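PDB 6DFD: metal transporter CNNM3 from Homo sapiens, which is a membrane protein implicated in magnesium efflux, its cytosolic cyclic nucleotide-binding homology domain serving in dimerization. Local coordinates for residues L95-D109 with M176-L189. The protein carries 6 engineered substitutions. Sequence-based numbering, arbitrary orientation.
Sequences LATHHYLYQRSQPVD and MYCPDYTVRALSDL. Engineered in segment 176-189: M176 (natural residue Ala).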
ATOM      1  N   LEU A  95       4.571  -5.777  17.719  1.00 45.63           N
ATOM      2  CA  LEU A  95       3.176  -5.373  17.635  1.00 47.17           C
ATOM      3  C   LEU A  95       2.817  -4.328  18.687  1.00 46.82           C
ATOM      4  O   LEU A  95       1.637  -4.159  19.008  1.00 48.47           O
ATOM      5  CB  LEU A  95       2.267  -6.597  17.753  1.00 53.13           C
ATOM      6  CG  LEU A  95       2.477  -7.694  16.702  1.00 57.14           C
ATOM      7  CD1 LEU A  95       1.466  -8.810  16.897  1.00 63.46           C
ATOM      8  CD2 LEU A  95       2.389  -7.153  15.280  1.00 54.50           C
ATOM      9  N   ALA A  96       3.812  -3.621  19.224  1.00 46.12           N
ATOM     10  CA  ALA A  96       3.557  -2.616  20.246  1.00 46.21           C
ATOM     11  C   ALA A  96       2.603  -1.551  19.724  1.00 44.45           C
ATOM     12  O   ALA A  96       2.596  -1.213  18.539  1.00 43.12           O
ATOM     13  CB  ALA A  96       4.865  -1.962  20.691  1.00 47.50           C
ATOM     14  N   THR A  97       1.794  -1.008  20.633  1.00 45.22           N
ATOM     15  CA  THR A  97       0.756  -0.074  20.213  1.00 46.73           C
ATOM     16  C   THR A  97       1.342   1.137  19.499  1.00 43.05           C
ATOM     17  O   THR A  97       0.760   1.627  18.525  1.00 41.22           O
ATOM     18  CB  THR A  97      -0.065   0.370  21.420  1.00 55.62           C
ATOM     19  OG1 THR A  97       0.817   0.817  22.454  1.00 66.01           O
ATOM     20  CG2 THR A  97      -0.907  -0.783  21.932  1.00 54.10           C
ATOM     21  N   HIS A  98       2.480   1.648  19.970  1.00 43.43           N
ATOM     22  CA  HIS A  98       3.031   2.856  19.353  1.00 44.73           C
ATOM     23  C   HIS A  98       3.579   2.612  17.948  1.00 41.33           C
ATOM     24  O   HIS A  98       3.962   3.575  17.271  1.00 39.46           O
ATOM     25  CB  HIS A  98       4.117   3.448  20.261  1.00 50.64           C
ATOM     26  CG  HIS A  98       5.405   2.682  20.261  1.00 54.56           C
ATOM     27  ND1 HIS A  98       5.569   1.496  20.944  1.00 56.83           N
ATOM     28  CD2 HIS A  98       6.598   2.947  19.676  1.00 54.61           C
ATOM     29  CE1 HIS A  98       6.803   1.056  20.769  1.00 56.91           C
ATOM     30  NE2 HIS A  98       7.449   1.920  20.006  1.00 55.21           N
ATOM     31  N   HIS A  99       3.619   1.360  17.486  1.00 40.03           N
ATOM     32  CA  HIS A  99       4.007   1.070  16.112  1.00 37.49           C
ATOM     33  C   HIS A  99       2.888   1.322  15.109  1.00 35.99           C
ATOM     34  O   HIS A  99       3.154   1.392  13.902  1.00 34.78           O
ATOM     35  CB  HIS A  99       4.452  -0.388  15.985  1.00 37.81           C
ATOM     36  CG  HIS A  99       5.708  -0.694  16.723  1.00 40.60           C
ATOM     37  ND1 HIS A  99       6.181  -1.976  16.883  1.00 41.66           N
ATOM     38  CD2 HIS A  99       6.600   0.117  17.335  1.00 41.53           C
ATOM     39  CE1 HIS A  99       7.305  -1.944  17.577  1.00 42.75           C
ATOM     40  NE2 HIS A  99       7.582  -0.684  17.860  1.00 42.21           N
ATOM     41  N   TYR A 100       1.649   1.456  15.567  1.00 37.98           N
ATOM     42  CA  TYR A 100       0.516   1.596  14.661  1.00 38.52           C
ATOM     43  C   TYR A 100       0.268   3.067  14.365  1.00 39.44           C
ATOM     44  O   TYR A 100       0.044   3.865  15.281  1.00 39.69           O
ATOM     45  CB  TYR A 100      -0.740   0.953  15.245  1.00 40.46           C
ATOM     46  CG  TYR A 100      -0.648  -0.549  15.245  1.00 43.74           C
ATOM     47  CD1 TYR A 100      -0.005  -1.211  16.270  1.00 45.11           C
ATOM     48  CD2 TYR A 100      -1.172  -1.300  14.200  1.00 46.54           C
ATOM     49  CE1 TYR A 100       0.104  -2.589  16.275  1.00 47.32           C
ATOM     50  CE2 TYR A 100      -1.068  -2.682  14.197  1.00 47.78           C
ATOM     51  CZ  TYR A 100      -0.429  -3.316  15.237  1.00 48.77           C
ATOM     52  OH  TYR A 100      -0.320  -4.688  15.248  1.00 50.80           O
ATOM     53  N   LEU A 101       0.299   3.414  13.083  1.00 39.53           N
ATOM     54  CA  LEU A 101      -0.050   4.755  12.631  1.00 39.54           C
ATOM     55  C   LEU A 101      -1.537   4.886  12.335  1.00 41.88           C
ATOM     56  O   LEU A 101      -2.132   5.947  12.573  1.00 42.55           O
ATOM     57  CB  LEU A 101       0.755   5.101  11.380  1.00 39.04           C
ATOM     58  CG  LEU A 101       2.278   4.971  11.469  1.00 39.67           C
ATOM     59  CD1 LEU A 101       2.921   5.426  10.158  1.00 35.89           C
ATOM     60  CD2 LEU A 101       2.825   5.764  12.649  1.00 44.55           C
ATOM     61  N   TYR A 102      -2.145   3.819  11.819  1.00 42.69           N
ATOM     62  CA  TYR A 102      -3.568   3.775  11.538  1.00 43.38           C
ATOM     63  C   TYR A 102      -4.090   2.393  11.886  1.00 44.06           C
ATOM     64  O   TYR A 102      -3.373   1.396  11.766  1.00 43.00           O
ATOM     65  CB  TYR A 102      -3.868   4.078  10.070  1.00 41.50           C
ATOM     66  CG  TYR A 102      -3.445   5.464   9.669  1.00 38.56           C
ATOM     67  CD1 TYR A 102      -4.316   6.535   9.796  1.00 39.12           C
ATOM     68  CD2 TYR A 102      -2.170   5.705   9.180  1.00 36.72           C
ATOM     69  CE1 TYR A 102      -3.933   7.813   9.434  1.00 37.54           C
ATOM     70  CE2 TYR A 102      -1.775   6.980   8.815  1.00 35.99           C
ATOM     71  CZ  TYR A 102      -2.668   8.029   8.947  1.00 35.76           C
ATOM     72  OH  TYR A 102      -2.294   9.307   8.596  1.00 36.61           O
ATOM     73  N   GLN A 103      -5.347   2.341  12.315  1.00 44.57           N
ATOM     74  CA  GLN A 103      -5.987   1.072  12.624  1.00 47.65           C
ATOM     75  C   GLN A 103      -7.386   1.074  12.035  1.00 53.18           C
ATOM     76  O   GLN A 103      -8.145   2.026  12.245  1.00 51.25           O
ATOM     77  CB  GLN A 103      -6.028   0.835  14.132  1.00 49.90           C
ATOM     78  CG  GLN A 103      -4.643   0.789  14.746  1.00 54.38           C
ATOM     79  CD  GLN A 103      -4.677   0.763  16.250  1.00 63.07           C
ATOM     80  OE1 GLN A 103      -4.299   1.731  16.910  1.00 70.20           O
ATOM     81  NE2 GLN A 103      -5.136  -0.350  16.805  1.00 62.75           N
ATOM     82  N   ARG A 104      -7.704   0.021  11.279  1.00 62.47           N
ATOM     83  CA  ARG A 104      -9.023  -0.137  10.683  1.00 69.80           C
ATOM     84  C   ARG A 104     -10.107   0.301  11.651  1.00 73.86           C
ATOM     85  O   ARG A 104     -10.085  -0.053  12.832  1.00 70.68           O
ATOM     86  CB  ARG A 104      -9.268  -1.594  10.290  1.00 72.66           C
ATOM     87  CG  ARG A 104      -8.646  -2.044   8.992  1.00 75.33           C
ATOM     88  CD  ARG A 104      -9.275  -3.366   8.569  1.00 80.01           C
ATOM     89  NE  ARG A 104     -10.268  -3.175   7.516  1.00 82.89           N
ATOM     90  CZ  ARG A 104     -10.025  -3.300   6.214  1.00 81.76           C
ATOM     91  NH1 ARG A 104      -8.813  -3.628   5.774  1.00 80.39           N
ATOM     92  NH2 ARG A 104     -11.006  -3.094   5.345  1.00 81.29           N
ATOM     93  N   SER A 105     -11.050   1.085  11.138  1.00 81.30           N
ATOM     94  CA  SER A 105     -12.274   1.470  11.826  1.00 89.02           C
ATOM     95  C   SER A 105     -12.024   2.340  13.053  1.00 88.55           C
ATOM     96  O   SER A 105     -12.987   2.720  13.727  1.00 97.13           O
ATOM     97  CB  SER A 105     -13.108   0.251  12.252  1.00 93.28           C
ATOM     98  OG  SER A 105     -13.380  -0.602  11.150  1.00 93.15           O
ATOM     99  N   GLN A 106     -10.772   2.672  13.366  1.00 75.49           N
ATOM    100  CA  GLN A 106     -10.479   3.535  14.503  1.00 65.50           C
ATOM    101  C   GLN A 106     -10.443   4.988  14.042  1.00 60.40           C
ATOM    102  O   GLN A 106      -9.672   5.314  13.127  1.00 55.15           O
ATOM    103  CB  GLN A 106      -9.154   3.164  15.141  1.00 62.96           C
ATOM    104  CG  GLN A 106      -8.637   4.218  16.114  1.00 67.75           C
ATOM    105  CD  GLN A 106      -7.669   3.653  17.137  1.00 76.74           C
ATOM    106  OE1 GLN A 106      -6.516   4.080  17.219  1.00 79.39           O
ATOM    107  NE2 GLN A 106      -8.135   2.690  17.929  1.00 82.11           N
ATOM    108  N   PRO A 107     -11.245   5.879  14.629  1.00 63.64           N
ATOM    109  CA  PRO A 107     -11.234   7.281  14.196  1.00 64.03           C
ATOM    110  C   PRO A 107      -9.825   7.854  14.190  1.00 59.87           C
ATOM    111  O   PRO A 107      -9.031   7.614  15.103  1.00 60.30           O
ATOM    112  CB  PRO A 107     -12.119   7.979  15.233  1.00 69.54           C
ATOM    113  CG  PRO A 107     -13.010   6.913  15.753  1.00 71.88           C
ATOM    114  CD  PRO A 107     -12.209   5.650  15.723  1.00 68.36           C
ATOM    115  N   VAL A 108      -9.521   8.619  13.145  1.00 57.10           N
ATOM    116  CA  VAL A 108      -8.220   9.249  12.994  1.00 56.31           C
ATOM    117  C   VAL A 108      -8.419  10.632  12.389  1.00 53.70           C
ATOM    118  O   VAL A 108      -9.379  10.877  11.650  1.00 54.53           O
ATOM    119  CB  VAL A 108      -7.277   8.393  12.122  1.00 57.49           C
ATOM    120  CG1 VAL A 108      -7.657   8.507  10.641  1.00 57.23           C
ATOM    121  CG2 VAL A 108      -5.830   8.785  12.367  1.00 57.63           C
ATOM    122  N   ASP A 109      -7.496  11.542  12.703  1.00 50.50           N
ATOM    123  CA  ASP A 109      -7.622  12.913  12.226  1.00 52.28           C
ATOM    124  C   ASP A 109      -6.266  13.503  11.853  1.00 46.30           C
ATOM    125  O   ASP A 109      -6.046  14.711  12.007  1.00 45.64           O
ATOM    126  CB  ASP A 109      -8.314  13.799  13.268  1.00 59.83           C
ATOM    127  CG  ASP A 109      -7.459  14.036  14.496  1.00 62.34           C
ATOM    128  OD1 ASP A 109      -6.536  13.236  14.750  1.00 61.13           O
ATOM    129  OD2 ASP A 109      -7.712  15.032  15.206  1.00 64.73           O
HETATM  130  N   MSE A 176     -15.154  11.976  12.928  1.00 77.01           N
HETATM  131  CA  MSE A 176     -13.820  11.642  12.444  1.00 78.87           C
HETATM  132  C   MSE A 176     -13.849  10.541  11.393  1.00 74.57           C
HETATM  133  O   MSE A 176     -14.675   9.627  11.442  1.00 75.14           O
HETATM  134  CB  MSE A 176     -12.922  11.202  13.600  1.00 86.62           C
HETATM  135  CG  MSE A 176     -12.046  12.297  14.172  1.00 92.48           C
HETATM  136 SE   MSE A 176     -10.794  11.589  15.492  1.00 94.67          SE
HETATM  137  CE  MSE A 176     -11.834  11.940  17.111  1.00 99.29           C
ATOM    138  N   TYR A 177     -12.922  10.638  10.446  1.00 70.22           N
ATOM    139  CA  TYR A 177     -12.762   9.608   9.435  1.00 69.00           C
ATOM    140  C   TYR A 177     -12.184   8.346  10.065  1.00 67.35           C
ATOM    141  O   TYR A 177     -11.258   8.407  10.878  1.00 65.61           O
ATOM    142  CB  TYR A 177     -11.853  10.126   8.320  1.00 71.33           C
ATOM    143  CG  TYR A 177     -11.336   9.081   7.358  1.00 77.69           C
ATOM    144  CD1 TYR A 177      -9.973   8.827   7.248  1.00 79.12           C
ATOM    145  CD2 TYR A 177     -12.204   8.363   6.548  1.00 85.34           C
ATOM    146  CE1 TYR A 177      -9.491   7.882   6.361  1.00 83.65           C
ATOM    147  CE2 TYR A 177     -11.733   7.415   5.660  1.00 89.74           C
ATOM    148  CZ  TYR A 177     -10.376   7.180   5.568  1.00 89.41           C
ATOM    149  OH  TYR A 177      -9.901   6.234   4.684  1.00 91.66           O
ATOM    150  N   CYS A 178     -12.760   7.200   9.709  1.00 69.36           N
ATOM    151  CA  CYS A 178     -12.235   5.908  10.122  1.00 70.36           C
ATOM    152  C   CYS A 178     -11.618   5.223   8.915  1.00 67.51           C
ATOM    153  O   CYS A 178     -12.339   4.935   7.949  1.00 70.95           O
ATOM    154  CB  CYS A 178     -13.337   5.039  10.721  1.00 76.32           C
ATOM    155  SG  CYS A 178     -14.035   5.719  12.228  1.00 81.95           S
ATOM    156  N   PRO A 179     -10.318   4.940   8.909  1.00 60.78           N
ATOM    157  CA  PRO A 179      -9.702   4.378   7.705  1.00 55.51           C
ATOM    158  C   PRO A 179     -10.081   2.917   7.527  1.00 52.13           C
ATOM    159  O   PRO A 179     -10.444   2.221   8.476  1.00 50.54           O
ATOM    160  CB  PRO A 179      -8.203   4.541   7.972  1.00 54.62           C
ATOM    161  CG  PRO A 179      -8.089   4.409   9.464  1.00 56.01           C
ATOM    162  CD  PRO A 179      -9.391   4.921  10.056  1.00 59.21           C
ATOM    163  N   ASP A 180     -10.014   2.463   6.278  1.00 52.61           N
ATOM    164  CA  ASP A 180     -10.164   1.045   5.956  1.00 55.70           C
ATOM    165  C   ASP A 180      -8.805   0.390   5.761  1.00 53.48           C
ATOM    166  O   ASP A 180      -8.618  -0.457   4.884  1.00 52.68           O
ATOM    167  CB  ASP A 180     -11.038   0.856   4.719  1.00 60.29           C
ATOM    168  CG  ASP A 180     -10.393   1.391   3.463  1.00 62.11           C
ATOM    169  OD1 ASP A 180      -9.370   2.098   3.574  1.00 61.61           O
ATOM    170  OD2 ASP A 180     -10.904   1.095   2.363  1.00 63.52           O
ATOM    171  N   TYR A 181      -7.829   0.799   6.564  1.00 52.86           N
ATOM    172  CA  TYR A 181      -6.502   0.216   6.504  1.00 51.38           C
ATOM    173  C   TYR A 181      -5.857   0.298   7.875  1.00 49.97           C
ATOM    174  O   TYR A 181      -6.210   1.134   8.710  1.00 51.21           O
ATOM    175  CB  TYR A 181      -5.608   0.906   5.467  1.00 51.31           C
ATOM    176  CG  TYR A 181      -5.674   2.422   5.456  1.00 53.07           C
ATOM    177  CD1 TYR A 181      -6.554   3.090   4.611  1.00 57.19           C
ATOM    178  CD2 TYR A 181      -4.838   3.184   6.263  1.00 50.06           C
ATOM    179  CE1 TYR A 181      -6.612   4.477   4.584  1.00 57.68           C
ATOM    180  CE2 TYR A 181      -4.888   4.572   6.242  1.00 49.61           C
ATOM    181  CZ  TYR A 181      -5.777   5.211   5.400  1.00 54.01           C
ATOM    182  OH  TYR A 181      -5.829   6.589   5.371  1.00 54.37           O
ATOM    183  N   THR A 182      -4.909  -0.603   8.093  1.00 45.69           N
ATOM    184  CA  THR A 182      -4.027  -0.562   9.243  1.00 42.82           C
ATOM    185  C   THR A 182      -2.614  -0.382   8.722  1.00 40.22           C
ATOM    186  O   THR A 182      -2.238  -0.986   7.709  1.00 40.20           O
ATOM    187  CB  THR A 182      -4.145  -1.849  10.082  1.00 44.37           C
ATOM    188  OG1 THR A 182      -5.520  -2.074  10.413  1.00 45.70           O
ATOM    189  CG2 THR A 182      -3.336  -1.751  11.362  1.00 46.22           C
ATOM    190  N   VAL A 183      -1.840   0.461   9.405  1.00 39.79           N
ATOM    191  CA  VAL A 183      -0.469   0.760   9.008  1.00 38.71           C
ATOM    192  C   VAL A 183       0.417   0.582  10.227  1.00 38.38           C
ATOM    193  O   VAL A 183       0.213   1.249  11.249  1.00 41.38           O
ATOM    194  CB  VAL A 183      -0.325   2.181   8.438  1.00 39.54           C
ATOM    195  CG1 VAL A 183       1.128   2.466   8.083  1.00 38.32           C
ATOM    196  CG2 VAL A 183      -1.218   2.353   7.221  1.00 40.92           C
ATOM    197  N   ARG A 184       1.411  -0.298  10.118  1.00 34.65           N
ATOM    198  CA  ARG A 184       2.262  -0.639  11.245  1.00 34.81           C
ATOM    199  C   ARG A 184       3.722  -0.461  10.872  1.00 34.80           C
ATOM    200  O   ARG A 184       4.162  -0.947   9.827  1.00 36.82           O
ATOM    201  CB  ARG A 184       2.018  -2.089  11.700  1.00 39.25           C
ATOM    202  CG  ARG A 184       2.869  -2.513  12.890  1.00 45.91           C
ATOM    203  CD  ARG A 184       2.553  -3.942  13.326  1.00 48.33           C
ATOM    204  NE  ARG A 184       2.673  -4.894  12.226  1.00 47.59           N
ATOM    205  CZ  ARG A 184       3.771  -5.579  11.926  1.00 48.05           C
ATOM    206  NH1 ARG A 184       4.883  -5.439  12.640  1.00 50.00           N
ATOM    207  NH2 ARG A 184       3.753  -6.406  10.894  1.00 48.90           N
ATOM    208  N   ALA A 185       4.481   0.174  11.758  1.00 36.25           N
ATOM    209  CA  ALA A 185       5.916   0.307  11.554  1.00 34.87           C
ATOM    210  C   ALA A 185       6.586  -1.057  11.522  1.00 36.30           C
ATOM    211  O   ALA A 185       6.274  -1.937  12.332  1.00 35.57           O
ATOM    212  CB  ALA A 185       6.532   1.137  12.672  1.00 35.03           C
ATOM    213  N   LEU A 186       7.523  -1.212  10.585  1.00 35.51           N
ATOM    214  CA  LEU A 186       8.430  -2.346  10.533  1.00 36.63           C
ATOM    215  C   LEU A 186       9.860  -1.955  10.875  1.00 37.25           C
ATOM    216  O   LEU A 186      10.744  -2.820  10.888  1.00 37.08           O
ATOM    217  CB  LEU A 186       8.394  -2.983   9.137  1.00 35.87           C
ATOM    218  CG  LEU A 186       7.032  -3.429   8.623  1.00 36.07           C
ATOM    219  CD1 LEU A 186       7.198  -3.967   7.197  1.00 33.85           C
ATOM    220  CD2 LEU A 186       6.408  -4.480   9.538  1.00 42.38           C
ATOM    221  N   SER A 187      10.100  -0.683  11.172  1.00 34.37           N
ATOM    222  CA  SER A 187      11.423  -0.135  11.435  1.00 35.51           C
ATOM    223  C   SER A 187      11.214   1.183  12.158  1.00 34.82           C
ATOM    224  O   SER A 187      10.089   1.678  12.245  1.00 35.24           O
ATOM    225  CB  SER A 187      12.211   0.089  10.143  1.00 35.71           C
ATOM    226  OG  SER A 187      11.653   1.178   9.401  1.00 36.36           O
ATOM    227  N   ASP A 188      12.301   1.768  12.661  1.00 34.92           N
ATOM    228  CA  ASP A 188      12.213   3.157  13.093  1.00 35.13           C
ATOM    229  C   ASP A 188      11.647   3.981  11.949  1.00 32.71           C
ATOM    230  O   ASP A 188      12.008   3.775  10.789  1.00 31.42           O
ATOM    231  CB  ASP A 188      13.575   3.723  13.475  1.00 39.06           C
ATOM    232  CG  ASP A 188      14.146   3.110  14.736  1.00 44.38           C
ATOM    233  OD1 ASP A 188      13.396   2.508  15.537  1.00 44.98           O
ATOM    234  OD2 ASP A 188      15.365   3.269  14.917  1.00 46.15           O
ATOM    235  N   LEU A 189      10.752   4.912  12.273  1.00 34.31           N
ATOM    236  CA  LEU A 189      10.167   5.786  11.266  1.00 34.00           C
ATOM    237  C   LEU A 189      10.501   7.235  11.570  1.00 33.93           C
ATOM    238  O   LEU A 189      10.471   7.655  12.730  1.00 33.87           O
ATOM    239  CB  LEU A 189       8.635   5.664  11.193  1.00 35.66           C
ATOM    240  CG  LEU A 189       8.016   4.282  10.993  1.00 37.07           C
ATOM    241  CD1 LEU A 189       6.504   4.413  10.918  1.00 38.00           C
ATOM    242  CD2 LEU A 189       8.566   3.613   9.744  1.00 35.57           C
TER
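Y100 and R184 form a non-hydrogen-bonded antiparallel pair in which the aliphatic part of the arginine lies over one face of the tyrosine ring. R184 CG sits 4.2 Å from the Y100 ring centroid, 13° off the normal, and CD continues to the phenol oxygen. With CG anti to the backbone N (chi1 -179°), the arginine chain runs out across the ring before bending at chi3, and L95 CD2 then covers a face of its guanidinium. T182 CG2 meets the same ring at its edge, 3.6 Å from Y100 CD2.

The opposite side of the strands carries Y102, V183 and Y181. The edge of Y181 points at the face of Y102, a T-shaped pair with planes at 64° and CE2 of Y181 3.8 Å from CG of Y102. Farther along, R104 N donates an almost straight bond to T182 OG1 (3.1 Å), while the R104 guanidinium lays one face over D180 O, its NH1 forming a salt bridge with E122 on strand 119–123 and its NH2 a hydrogen bond with G124 O just beyond. Cutting this side chain back to an alanine is likely to leave E122 without this salt bridge, G124 O without this donor and D180 O uncovered.

The backbone sets these positions. L101 N gives a 2.8 Å bond to V183 O, and V183 N returns one to Y102 O, so L101 and Y102 both face V183 in a classic beta bulge. Within the type II turn Q103–Q106, S105 N donates a hydrogen bond to P179 O. Y177 and Y181 both hydrogen-bond E126 of the second subunit, bringing the contact to the dimer interface. The bulged edge strand 100–102 beside 181–185 belongs to the beta-barrel of a cyclic nucleotide-binding homology domain.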